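Local structure of conserved hypothetical protein (Agrobacterium tumefaciens, 2FEX) at residues 91-104 / 148-161. The protein is of unknown function but belongs to the DJ-1/PfpI family, within the glutaminase I-like clan. Residues are numbered along the deposited sequence; the frame is centred on the assembly and turned at random. Where two conformers were deposited one is given.
Sequences RDRDRLVAGICAAA and GGVVTAAGSAPVSF
Gly149 O accepts two hydrogen bonds, one from Val97 N (165° at the hydrogen) and one from a water that also donates to Arg95 O and accepts from Arg91 NH1. That same NH1 binds Gly148 O at 2.8 Å, lying in the carbonyl plane, with the oxygen at the guanidinium edge; a second water links Arg91 NH2 to Gly148 O. Bends at chi2 and chi3 fold the arginine toward the loop at Gly148 and Gly149, where Val150 CG2 lies over one guanidinium face, near its rim.

From here strands 96-100 and 150-153 run parallel, their axes 8° apart. Val151 N to Val97 O, Gly99 N to Val151 O and a more bent Ala153 N to Gly99 O continue the pairing, and Cys101 N to Ala153 O (2.8 Å) carries it past the strand end. Cys101 has positive phi and occupies the N-cap of the next helix, consistent with the strained strand-to-helix turn of a nucleophile elbow. Its CB packs tightly on Gly155 CA, at 3.5 Å.

Ala98, Ile100, Val151 and Ala153 share one sheet face. Phe161, its CG anti to the backbone N, lays its ring there: Ile100 CB sits over the ring centroid, only 10° off the normal, a CH-pi contact. Ile100 CG2 touches Phe161 CE2 at 3.5 Å, and Ala98 CB approaches Phe161 CZ obliquely. Nearer the strand starts, Leu96 CD1 meets Val151 CG2.

Strand 96-100 also pairs with strand 66-69, and strand 150-153 with antiparallel 145-147; helix 158-168 covers the Ala98 face, while its first turn meets Glu186 of the second subunit.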
loop_
_atom_site.group_PDB
_atom_site.type_symbol
_atom_site.label_atom_id
_atom_site.label_comp_id
_atom_site.label_asym_id
_atom_site.label_seq_id
_atom_site.Cartn_x
_atom_site.Cartn_y
_atom_site.Cartn_z
ATOM N N ARG A 91 -10.105 -18.330 -15.168
ATOM C CA ARG A 91 -11.047 -17.871 -16.217
ATOM C C ARG A 91 -12.009 -18.978 -16.607
ATOM O O ARG A 91 -13.215 -18.721 -16.882
ATOM C CB ARG A 91 -10.298 -17.374 -17.459
ATOM C CG ARG A 91 -9.636 -16.061 -17.190
ATOM C CD ARG A 91 -10.691 -14.968 -17.240
ATOM N NE ARG A 91 -11.126 -14.808 -18.627
ATOM C CZ ARG A 91 -12.178 -14.106 -19.028
ATOM N NH1 ARG A 91 -12.994 -13.523 -18.143
ATOM N NH2 ARG A 91 -12.414 -14.008 -20.333
ATOM N N ASP A 92 -11.507 -20.212 -16.655
ATOM C CA ASP A 92 -12.365 -21.340 -17.073
ATOM C C ASP A 92 -13.485 -21.589 -16.050
ATOM O O ASP A 92 -14.485 -22.169 -16.401
ATOM C CB ASP A 92 -11.555 -22.621 -17.314
ATOM C CG ASP A 92 -10.793 -22.605 -18.622
ATOM O OD1 ASP A 92 -10.967 -21.665 -19.442
ATOM O OD2 ASP A 92 -9.977 -23.537 -18.822
ATOM N N ARG A 93 -13.300 -21.146 -14.808
ATOM C CA ARG A 93 -14.263 -21.279 -13.716
ATOM C C ARG A 93 -15.093 -19.993 -13.598
ATOM O O ARG A 93 -15.824 -19.819 -12.613
ATOM C CB ARG A 93 -13.499 -21.602 -12.404
ATOM C CG ARG A 93 -14.310 -21.725 -11.111
ATOM C CD ARG A 93 -15.303 -22.911 -11.069
ATOM N NE ARG A 93 -16.285 -22.756 -9.984
ATOM C CZ ARG A 93 -17.206 -21.789 -9.936
ATOM N NH1 ARG A 93 -17.280 -20.881 -10.889
ATOM N NH2 ARG A 93 -18.057 -21.709 -8.924
ATOM N N ASP A 94 -14.942 -19.102 -14.569
ATOM C CA ASP A 94 -15.638 -17.812 -14.575
ATOM C C ASP A 94 -15.357 -17.009 -13.306
ATOM O O ASP A 94 -16.249 -16.299 -12.783
ATOM C CB ASP A 94 -17.169 -18.024 -14.762
ATOM C CG ASP A 94 -17.525 -18.507 -16.192
ATOM O OD1 ASP A 94 -16.895 -18.012 -17.176
ATOM O OD2 ASP A 94 -18.454 -19.346 -16.340
ATOM N N ARG A 95 -14.114 -17.108 -12.795
ATOM C CA ARG A 95 -13.729 -16.256 -11.689
ATOM C C ARG A 95 -13.109 -14.958 -12.199
ATOM O O ARG A 95 -12.343 -14.953 -13.179
ATOM C CB ARG A 95 -12.677 -16.928 -10.777
ATOM C CG ARG A 95 -13.082 -18.255 -10.197
ATOM C CD ARG A 95 -14.398 -18.121 -9.435
ATOM N NE ARG A 95 -14.573 -19.287 -8.604
ATOM C CZ ARG A 95 -15.659 -19.496 -7.877
ATOM N NH1 ARG A 95 -16.685 -18.620 -7.924
ATOM N NH2 ARG A 95 -15.746 -20.592 -7.140
ATOM N N LEU A 96 -13.379 -13.885 -11.454
ATOM C CA LEU A 96 -12.735 -12.588 -11.697
ATOM C C LEU A 96 -11.214 -12.731 -11.750
ATOM O O LEU A 96 -10.644 -13.376 -10.864
ATOM C CB LEU A 96 -13.061 -11.654 -10.508
ATOM C CG LEU A 96 -12.353 -10.304 -10.457
ATOM C CD1 LEU A 96 -12.741 -9.521 -11.745
ATOM C CD2 LEU A 96 -12.835 -9.535 -9.204
ATOM N N VAL A 97 -10.581 -12.139 -12.760
ATOM C CA VAL A 97 -9.098 -12.051 -12.790
ATOM C C VAL A 97 -8.758 -10.549 -12.875
ATOM O O VAL A 97 -9.356 -9.876 -13.709
ATOM C CB VAL A 97 -8.487 -12.829 -13.964
ATOM C CG1 VAL A 97 -6.991 -12.549 -14.060
ATOM C CG2 VAL A 97 -8.713 -14.318 -13.712
ATOM N N ALA A 98 -7.876 -10.031 -12.015
ATOM C CA ALA A 98 -7.642 -8.558 -11.970
ATOM C C ALA A 98 -6.125 -8.406 -12.010
ATOM O O ALA A 98 -5.389 -9.131 -11.270
ATOM C CB ALA A 98 -8.154 -7.959 -10.677
ATOM N N GLY A 99 -5.653 -7.460 -12.815
ATOM C CA GLY A 99 -4.214 -7.195 -12.889
ATOM C C GLY A 99 -3.985 -5.708 -12.998
ATOM O O GLY A 99 -4.702 -5.020 -13.726
ATOM N N ILE A 100 -2.973 -5.241 -12.256
ATOM C CA ILE A 100 -2.638 -3.805 -12.236
ATOM C C ILE A 100 -1.176 -3.599 -12.667
ATOM O O ILE A 100 -0.244 -4.463 -12.401
ATOM C CB ILE A 100 -2.976 -3.224 -10.842
ATOM C CG1 ILE A 100 -2.550 -1.743 -10.758
ATOM C CG2 ILE A 100 -2.243 -4.063 -9.726
ATOM C CD1 ILE A 100 -3.248 -1.013 -9.537
ATOM N N CYS A 101 -0.957 -2.483 -13.343
ATOM C CA CYS A 101 0.401 -2.025 -13.670
ATOM C C CYS A 101 1.095 -3.082 -14.590
ATOM O O CYS A 101 0.483 -3.555 -15.591
ATOM C CB CYS A 101 1.169 -1.770 -12.331
ATOM S SG CYS A 101 2.753 -0.884 -12.414
ATOM N N ALA A 102 2.336 -3.484 -14.260
ATOM C CA ALA A 102 3.017 -4.479 -15.140
ATOM C C ALA A 102 2.227 -5.773 -15.235
ATOM O O ALA A 102 2.295 -6.506 -16.268
ATOM C CB ALA A 102 4.475 -4.752 -14.669
ATOM N N ALA A 103 1.463 -6.076 -14.170
ATOM C CA ALA A 103 0.643 -7.309 -14.213
ATOM C C ALA A 103 -0.510 -7.213 -15.212
ATOM O O ALA A 103 -0.987 -8.243 -15.696
ATOM C CB ALA A 103 0.139 -7.689 -12.780
ATOM N N ALA A 104 -0.989 -5.999 -15.469
ATOM C CA ALA A 104 -2.025 -5.859 -16.516
ATOM C C ALA A 104 -1.456 -6.238 -17.874
ATOM O O ALA A 104 -2.125 -6.910 -18.643
ATOM C CB ALA A 104 -2.593 -4.410 -16.573
ATOM N N GLY A 148 -16.228 -8.140 -18.751
ATOM C CA GLY A 148 -16.122 -9.569 -19.019
ATOM C C GLY A 148 -15.435 -10.384 -17.933
ATOM O O GLY A 148 -14.872 -11.435 -18.237
ATOM N N GLY A 149 -15.511 -9.911 -16.689
ATOM C CA GLY A 149 -14.853 -10.603 -15.544
ATOM C C GLY A 149 -13.366 -10.361 -15.453
ATOM O O GLY A 149 -12.645 -11.107 -14.780
ATOM N N VAL A 150 -12.880 -9.313 -16.123
ATOM C CA VAL A 150 -11.473 -8.959 -16.043
ATOM C C VAL A 150 -11.381 -7.489 -15.631
ATOM O O VAL A 150 -11.986 -6.595 -16.244
ATOM C CB VAL A 150 -10.800 -9.140 -17.454
ATOM C CG1 VAL A 150 -9.325 -8.633 -17.450
ATOM C CG2 VAL A 150 -10.867 -10.621 -17.889
ATOM N N VAL A 151 -10.610 -7.233 -14.586
ATOM C CA VAL A 151 -10.386 -5.874 -14.128
ATOM C C VAL A 151 -8.902 -5.528 -14.394
ATOM O O VAL A 151 -7.990 -6.307 -14.063
ATOM C CB VAL A 151 -10.671 -5.749 -12.613
ATOM C CG1 VAL A 151 -10.203 -4.356 -12.086
ATOM C CG2 VAL A 151 -12.221 -5.913 -12.379
ATOM N N THR A 152 -8.661 -4.364 -14.980
ATOM C CA THR A 152 -7.311 -3.914 -15.240
ATOM C C THR A 152 -7.152 -2.442 -14.807
ATOM O O THR A 152 -8.119 -1.705 -14.720
ATOM C CB THR A 152 -6.926 -4.085 -16.746
ATOM O OG1 THR A 152 -7.958 -3.484 -17.550
ATOM C CG2 THR A 152 -6.734 -5.609 -17.077
ATOM N N ALA A 153 -5.901 -2.058 -14.527
ATOM C CA ALA A 153 -5.563 -0.688 -14.130
ATOM C C ALA A 153 -4.098 -0.435 -14.315
ATOM O O ALA A 153 -3.279 -1.365 -14.357
ATOM C CB ALA A 153 -5.900 -0.508 -12.654
ATOM N N ALA A 154 -3.789 0.865 -14.414
ATOM C CA ALA A 154 -2.397 1.314 -14.409
ATOM C C ALA A 154 -1.970 1.278 -12.914
ATOM O O ALA A 154 -2.839 1.355 -11.998
ATOM C CB ALA A 154 -2.368 2.720 -14.925
ATOM N N GLY A 155 -0.663 1.259 -12.699
ATOM C CA GLY A 155 -0.122 1.323 -11.348
ATOM C C GLY A 155 -0.518 2.605 -10.622
ATOM O O GLY A 155 -0.537 2.622 -9.395
ATOM N N SER A 156 -0.833 3.658 -11.388
ATOM C CA SER A 156 -1.280 4.933 -10.791
ATOM C C SER A 156 -2.735 4.909 -10.264
ATOM O O SER A 156 -3.221 5.942 -9.742
ATOM C CB SER A 156 -1.181 6.033 -11.872
ATOM O OG SER A 156 -1.866 5.588 -13.058
ATOM N N ALA A 157 -3.446 3.783 -10.449
ATOM C CA ALA A 157 -4.893 3.756 -10.121
ATOM C C ALA A 157 -5.226 2.663 -9.075
ATOM O O ALA A 157 -6.149 1.867 -9.313
ATOM C CB ALA A 157 -5.728 3.523 -11.402
ATOM N N PRO A 158 -4.522 2.661 -7.930
ATOM C CA PRO A 158 -4.829 1.609 -6.959
ATOM C C PRO A 158 -6.234 1.698 -6.364
ATOM O O PRO A 158 -6.798 0.668 -5.961
ATOM C CB PRO A 158 -3.749 1.813 -5.868
ATOM C CG PRO A 158 -3.408 3.305 -5.917
ATOM C CD PRO A 158 -3.482 3.601 -7.431
ATOM N N VAL A 159 -6.776 2.914 -6.248
ATOM C CA VAL A 159 -8.095 3.055 -5.609
ATOM C C VAL A 159 -9.187 2.483 -6.508
ATOM O O VAL A 159 -9.991 1.682 -6.064
ATOM C CB VAL A 159 -8.381 4.504 -5.211
ATOM C CG1 VAL A 159 -9.757 4.533 -4.490
ATOM C CG2 VAL A 159 -7.215 4.996 -4.308
ATOM N N SER A 160 -9.243 2.910 -7.777
ATOM C CA SER A 160 -10.292 2.422 -8.655
ATOM C C SER A 160 -10.097 0.915 -8.966
ATOM O O SER A 160 -11.075 0.218 -9.199
ATOM C CB SER A 160 -10.412 3.244 -9.931
ATOM O OG SER A 160 -9.172 3.293 -10.628
ATOM N N PHE A 161 -8.849 0.465 -8.907
ATOM C CA PHE A 161 -8.582 -0.993 -9.047
ATOM C C PHE A 161 -9.341 -1.725 -7.915
ATOM O O PHE A 161 -10.111 -2.690 -8.173
ATOM C CB PHE A 161 -7.084 -1.242 -8.931
ATOM C CG PHE A 161 -6.667 -2.680 -9.227
ATOM C CD1 PHE A 161 -6.969 -3.284 -10.442
ATOM C CD2 PHE A 161 -5.926 -3.385 -8.258
ATOM C CE1 PHE A 161 -6.473 -4.605 -10.732
ATOM C CE2 PHE A 161 -5.427 -4.714 -8.538
ATOM C CZ PHE A 161 -5.760 -5.322 -9.760
HETATM O O HOH W 1 -12.988 -13.728 -15.481
HETATM O O HOH W 2 -14.519 -12.555 -20.787
#